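PDB 5KRP: frutapin from Artocarpus altilis, which binds carbohydrates as a jacalin-related lectin, probably with a preference for mannose-type sugars, and assembles from four copies of the chain. Local coordinates for residues P73-V78 with T104-T109; T25-I30 with V131-R136. One frame throughout, in Å; residues are numbered along the deposited sequence.

In the fold
From the N terminus, the chain first lays down residues 25-30, which wait a hundred residues for their partner at 131-136; within the long loop that interaction 2 closes, residues 73-78 and 104-109 meet as interaction 1. The two contacts are therefore nested and do not cross. Interaction 1 is local to the sheet that holds strands 77-86 and 95-104, whereas interaction 2 joins the sheet of strand 26-34 to that of strand 127-137. Their centres lie about 14 Å apart, yet they meet through Leu77, whose CD1 packs on Phe133 and Ile30. All three sheets of the chain thus converge there, and both contacts also border the second subunit.

Interaction 1: residues P73-V78 with T104-T109; sequences PEEFLV and TNKGRT
Phe76, Glu75 and Glu74 meet Thr104, Asn105 and Arg108 in a mainly polar contact at the end of one sheet, where the loop entering strand 77-86 lies against the turn leaving strand 95-104. Strand pairing runs out here: Leu77 and Thr104 form a last antiparallel non-hydrogen-bonded pair, and Asn105 N donates to Phe76 O at 3.0 Å. Past this pair the Asn105 side chain bonds the backbone of residues 73-78, where a next strand residue might have done so. Its CG lies between the backbone N and the carbonyl carbon (chi1 68°), which turns the amide toward the loop. Asn105 ND2 gives a nearly straight bond to Glu74 O at 3.0 Å, in the amide plane, while Asn105 OD1 accepts from Phe76 N at 2.8 Å, with the donor well above the carbonyl plane. These two bonds fix the amide's rotation, and it lies stacked over one face of the Phe76 ring, the planes 22° apart. Val78 adds apolar contact, its CG1 reaching Asn105 CB at 3.8 Å. Glu75 is extended, with CG anti to the backbone N (chi1 -177°), carrying its carboxylate into a salt bridge: Arg108 NH1 donates to the syn lone pair of Glu75 OE1 at 2.7 Å, the two flat groups almost coplanar. The same oxygen accepts from Gln71 N, so this buried carboxylate is probably kept ionised. A bond from Thr104 OG1 to the other carboxylate oxygen is doubtful in detail. Thr104 OG1 also accepts from Lys106 N, an ST turn. With Gly107 N bonded to Thr104 O and Thr104 N to Arg108 O, residues 104-108 form the type I turn plus G1 bulge joining strands 95-104 and 109-114, a hairpin of the jacalin beta-prism with the 73-78 loop laid against it.

Interaction 2: residues T25-I30 with V131-R136; sequences TGIRII and VGFKGR
Phe133 meets Ile27 and Ile30 in the buried interior, and the contact between the two segments is wholly apolar. The Phe133 ring is where the two isoleucine side chains meet the other strand. Its CG is anti to the carbonyl carbon (chi1 -71°), which sends the ring across. Phe133 CE2 lies 4.1 Å from Ile27 CD1, the two side chains crossing at about a right angle, and Phe133 CZ lies 4.3 Å from Ile30 CD1; both methyls approach the ring obliquely. In the second kind of contact each segment puts a methyl on the other's backbone. Val131, well covered here, rests CG1 4.3 Å from Thr25 C, near Gly26, whose CA and that of Val131, 4.8 Å apart, are the nearest such pair; Ile27 CD1 sits 4.4 Å from both Val131 C and Gly132 N. Neighbours complete the setting. Phe41 packs edge-to-face with the ring, and Tyr45 OH accepts from Phe133 N, a polar tie between the two sheets. Classic bulges at Thr25-Gly26, opposite Asp46, and Val131-Gly132, opposite His147, interrupt regular pairing. Aliphatic and aromatic side chains from neighbouring sheets, packed amid three antiparallel sheets, are the core of the beta-prism of jacalin-related lectins.

Interaction 1: residues P73-V78 with T104-T109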
loop_
_atom_site.group_PDB
_atom_site.type_symbol
_atom_site.label_atom_id
_atom_site.label_comp_id
_atom_site.label_asym_id
_atom_site.label_seq_id
_atom_site.Cartn_x
_atom_site.Cartn_y
_atom_site.Cartn_z
ATOM N N PRO A 73 11.461 13.468 11.605
ATOM C CA PRO A 73 10.335 12.979 10.830
ATOM C C PRO A 73 9.068 13.772 10.934
ATOM O O PRO A 73 8.084 13.464 10.215
ATOM C CB PRO A 73 10.067 11.620 11.469
ATOM C CG PRO A 73 10.424 11.859 12.901
ATOM C CD PRO A 73 11.664 12.674 12.851
ATOM N N GLU A 74 9.026 14.753 11.836
ATOM C CA GLU A 74 7.770 15.476 12.092
ATOM C C GLU A 74 7.329 16.369 10.896
ATOM O O GLU A 74 6.125 16.621 10.735
ATOM C CB GLU A 74 7.863 16.394 13.307
ATOM C CG GLU A 74 8.093 15.712 14.627
ATOM C CD GLU A 74 9.534 15.198 14.797
ATOM O OE1 GLU A 74 10.497 15.781 14.160
ATOM O OE2 GLU A 74 9.665 14.191 15.559
ATOM N N GLU A 75 8.316 16.887 10.176
ATOM C CA GLU A 75 8.076 17.774 9.009
ATOM C C GLU A 75 8.354 16.997 7.724
ATOM O O GLU A 75 9.390 16.347 7.615
ATOM C CB GLU A 75 8.932 19.024 9.077
ATOM C CG GLU A 75 8.663 20.012 7.930
ATOM C CD GLU A 75 9.583 21.232 7.904
ATOM O OE1 GLU A 75 10.793 21.098 8.168
ATOM O OE2 GLU A 75 9.055 22.309 7.604
ATOM N N PHE A 76 7.410 17.086 6.786
ATOM C CA PHE A 76 7.551 16.376 5.513
ATOM C C PHE A 76 6.796 17.157 4.436
ATOM O O PHE A 76 5.945 18.039 4.720
ATOM C CB PHE A 76 6.958 14.954 5.654
ATOM C CG PHE A 76 5.606 14.924 6.269
ATOM C CD1 PHE A 76 4.466 15.132 5.518
ATOM C CD2 PHE A 76 5.452 14.638 7.643
ATOM C CE1 PHE A 76 3.190 15.085 6.079
ATOM C CE2 PHE A 76 4.167 14.616 8.218
ATOM C CZ PHE A 76 3.054 14.869 7.465
ATOM N N LEU A 77 7.094 16.825 3.199
ATOM C CA LEU A 77 6.514 17.531 2.049
ATOM C C LEU A 77 5.032 17.259 1.900
ATOM O O LEU A 77 4.609 16.100 2.094
ATOM C CB LEU A 77 7.214 17.070 0.765
ATOM C CG LEU A 77 8.684 17.374 0.622
ATOM C CD1 LEU A 77 9.168 16.690 -0.700
ATOM C CD2 LEU A 77 8.787 18.889 0.637
ATOM N N VAL A 78 4.258 18.300 1.639
ATOM C CA VAL A 78 2.830 18.237 1.251
ATOM C C VAL A 78 2.568 18.718 -0.177
ATOM O O VAL A 78 1.464 18.590 -0.715
ATOM C CB VAL A 78 1.906 18.922 2.264
ATOM C CG1 VAL A 78 1.969 18.228 3.599
ATOM C CG2 VAL A 78 2.268 20.374 2.455
ATOM N N THR A 104 5.828 22.341 3.096
ATOM C CA THR A 104 5.729 21.311 4.152
ATOM C C THR A 104 4.480 21.395 5.041
ATOM O O THR A 104 3.778 22.438 5.129
ATOM C CB THR A 104 6.973 21.272 5.054
ATOM O OG1 THR A 104 6.868 22.316 6.027
ATOM C CG2 THR A 104 8.272 21.425 4.268
ATOM N N ASN A 105 4.186 20.261 5.705
ATOM C CA ASN A 105 3.079 20.165 6.670
ATOM C C ASN A 105 3.188 21.179 7.839
ATOM O O ASN A 105 2.203 21.464 8.493
ATOM C CB ASN A 105 2.941 18.733 7.196
ATOM C CG ASN A 105 4.083 18.332 8.042
ATOM O OD1 ASN A 105 5.230 18.646 7.752
ATOM N ND2 ASN A 105 3.792 17.639 9.148
ATOM N N LYS A 106 4.371 21.681 8.067
ATOM C CA LYS A 106 4.619 22.702 9.087
ATOM C C LYS A 106 4.430 24.110 8.557
ATOM O O LYS A 106 4.693 25.090 9.280
ATOM C CB LYS A 106 6.016 22.540 9.668
ATOM C CG LYS A 106 6.265 21.272 10.470
ATOM C CD LYS A 106 5.264 21.039 11.607
ATOM C CE LYS A 106 5.778 19.957 12.548
ATOM N NZ LYS A 106 4.803 19.719 13.634
ATOM N N GLY A 107 3.956 24.242 7.322
ATOM C CA GLY A 107 3.761 25.564 6.714
ATOM C C GLY A 107 5.024 26.281 6.231
ATOM O O GLY A 107 4.986 27.509 6.077
ATOM N N ARG A 108 6.139 25.590 6.006
ATOM C CA ARG A 108 7.355 26.226 5.446
ATOM C C ARG A 108 7.317 26.031 3.916
ATOM O O ARG A 108 6.875 24.978 3.423
ATOM C CB ARG A 108 8.661 25.677 5.998
ATOM C CG ARG A 108 8.980 25.930 7.495
ATOM C CD ARG A 108 9.959 24.842 8.011
ATOM N NE ARG A 108 11.293 25.263 8.094
ATOM C CZ ARG A 108 12.406 24.515 8.082
ATOM N NH1 ARG A 108 12.471 23.160 7.985
ATOM N NH2 ARG A 108 13.537 25.202 8.125
ATOM N N THR A 109 7.765 27.058 3.205
ATOM C CA THR A 109 7.941 27.051 1.735
ATOM C C THR A 109 9.394 27.155 1.411
ATOM O O THR A 109 10.137 27.972 1.974
ATOM C CB THR A 109 7.136 28.161 1.098
ATOM O OG1 THR A 109 5.749 27.910 1.335
ATOM C CG2 THR A 109 7.395 28.241 -0.460
#

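Interaction 2: residues T25-I30 with V131-R136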
loop_
_atom_site.group_PDB
_atom_site.type_symbol
_atom_site.label_atom_id
_atom_site.label_comp_id
_atom_site.label_asym_id
_atom_site.label_seq_id
_atom_site.Cartn_x
_atom_site.Cartn_y
_atom_site.Cartn_z
ATOM N N THR A 25 11.960 5.503 3.200
ATOM C CA THR A 25 10.909 5.763 4.195
ATOM C C THR A 25 10.584 7.194 4.415
ATOM O O THR A 25 9.635 7.547 5.130
ATOM C CB THR A 25 11.188 4.992 5.525
ATOM O OG1 THR A 25 12.490 5.226 5.959
ATOM C CG2 THR A 25 11.177 3.516 5.230
ATOM N N GLY A 26 11.366 8.096 3.809
ATOM C CA GLY A 26 11.098 9.524 3.947
ATOM C C GLY A 26 12.260 10.348 3.369
ATOM O O GLY A 26 13.145 9.805 2.688
ATOM N N ILE A 27 12.133 11.649 3.593
ATOM C CA ILE A 27 13.069 12.682 3.078
ATOM C C ILE A 27 13.659 13.472 4.265
ATOM O O ILE A 27 12.934 14.061 5.052
ATOM C CB ILE A 27 12.353 13.644 2.134
ATOM C CG1 ILE A 27 11.559 12.927 1.022
ATOM C CG2 ILE A 27 13.340 14.628 1.462
ATOM C CD1 ILE A 27 12.299 11.958 0.124
ATOM N N ARG A 28 14.966 13.567 4.254
ATOM C CA ARG A 28 15.710 14.386 5.213
ATOM C C ARG A 28 16.194 15.691 4.592
ATOM O O ARG A 28 15.920 16.733 5.113
ATOM C CB ARG A 28 16.875 13.586 5.743
ATOM C CG ARG A 28 16.447 12.554 6.814
ATOM C CD ARG A 28 17.541 11.551 7.065
ATOM N NE ARG A 28 17.188 10.602 8.113
ATOM C CZ ARG A 28 17.282 10.800 9.420
ATOM N NH1 ARG A 28 17.708 11.969 9.901
ATOM N NH2 ARG A 28 16.868 9.816 10.260
ATOM N N ILE A 29 16.906 15.591 3.468
ATOM C CA ILE A 29 17.519 16.788 2.813
ATOM C C ILE A 29 17.373 16.670 1.335
ATOM O O ILE A 29 17.674 15.615 0.717
ATOM C CB ILE A 29 19.027 16.927 3.175
ATOM C CG1 ILE A 29 19.227 17.160 4.684
ATOM C CG2 ILE A 29 19.764 18.026 2.351
ATOM C CD1 ILE A 29 20.628 16.834 5.199
ATOM N N ILE A 30 17.082 17.825 0.744
ATOM C CA ILE A 30 17.102 17.983 -0.731
ATOM C C ILE A 30 18.166 19.027 -1.104
ATOM O O ILE A 30 18.156 20.084 -0.515
ATOM C CB ILE A 30 15.739 18.407 -1.297
ATOM C CG1 ILE A 30 14.708 17.304 -1.019
ATOM C CG2 ILE A 30 15.841 18.617 -2.811
ATOM C CD1 ILE A 30 13.279 17.757 -1.221
ATOM N N VAL A 131 8.369 9.377 -0.925
ATOM C CA VAL A 131 9.407 8.445 -0.433
ATOM C C VAL A 131 10.562 8.200 -1.449
ATOM O O VAL A 131 11.447 7.368 -1.237
ATOM C CB VAL A 131 8.765 7.111 0.004
ATOM C CG1 VAL A 131 7.818 7.279 1.185
ATOM C CG2 VAL A 131 8.044 6.423 -1.159
ATOM N N GLY A 132 10.569 8.925 -2.553
ATOM C CA GLY A 132 11.607 8.720 -3.541
ATOM C C GLY A 132 11.403 9.655 -4.720
ATOM O O GLY A 132 10.310 10.150 -4.966
ATOM N N PHE A 133 12.482 9.923 -5.442
ATOM C CA PHE A 133 12.403 10.748 -6.665
ATOM C C PHE A 133 12.982 9.972 -7.866
ATOM O O PHE A 133 13.885 9.117 -7.700
ATOM C CB PHE A 133 13.150 12.058 -6.516
ATOM C CG PHE A 133 12.530 13.067 -5.597
ATOM C CD1 PHE A 133 11.568 13.921 -6.020
ATOM C CD2 PHE A 133 12.887 13.111 -4.274
ATOM C CE1 PHE A 133 10.984 14.921 -5.171
ATOM C CE2 PHE A 133 12.294 14.036 -3.414
ATOM C CZ PHE A 133 11.370 14.925 -3.838
ATOM N N LYS A 134 12.499 10.295 -9.086
ATOM C CA LYS A 134 13.127 9.821 -10.310
ATOM C C LYS A 134 13.183 10.999 -11.260
ATOM O O LYS A 134 12.508 12.003 -11.028
ATOM C CB LYS A 134 12.433 8.640 -10.955
ATOM C CG LYS A 134 10.989 8.877 -11.374
ATOM C CD LYS A 134 10.551 7.747 -12.290
ATOM C CE LYS A 134 11.025 8.012 -13.703
ATOM N NZ LYS A 134 10.805 6.783 -14.513
ATOM N N GLY A 135 13.940 10.842 -12.339
ATOM C CA GLY A 135 14.000 11.913 -13.295
ATOM C C GLY A 135 14.919 11.662 -14.460
ATOM O O GLY A 135 15.257 10.543 -14.748
ATOM N N ARG A 136 15.310 12.762 -15.105
ATOM C CA ARG A 136 16.279 12.742 -16.182
ATOM C C ARG A 136 17.124 13.998 -16.109
ATOM O O ARG A 136 16.589 15.062 -15.876
ATOM C CB ARG A 136 15.673 12.730 -17.545
ATOM C CG ARG A 136 14.478 11.922 -17.746
ATOM C CD ARG A 136 13.989 11.912 -19.188
ATOM N NE ARG A 136 12.634 12.295 -19.153
ATOM C CZ ARG A 136 11.601 11.550 -18.786
ATOM N NH1 ARG A 136 11.750 10.313 -18.426
ATOM N NH2 ARG A 136 10.390 12.099 -18.799
#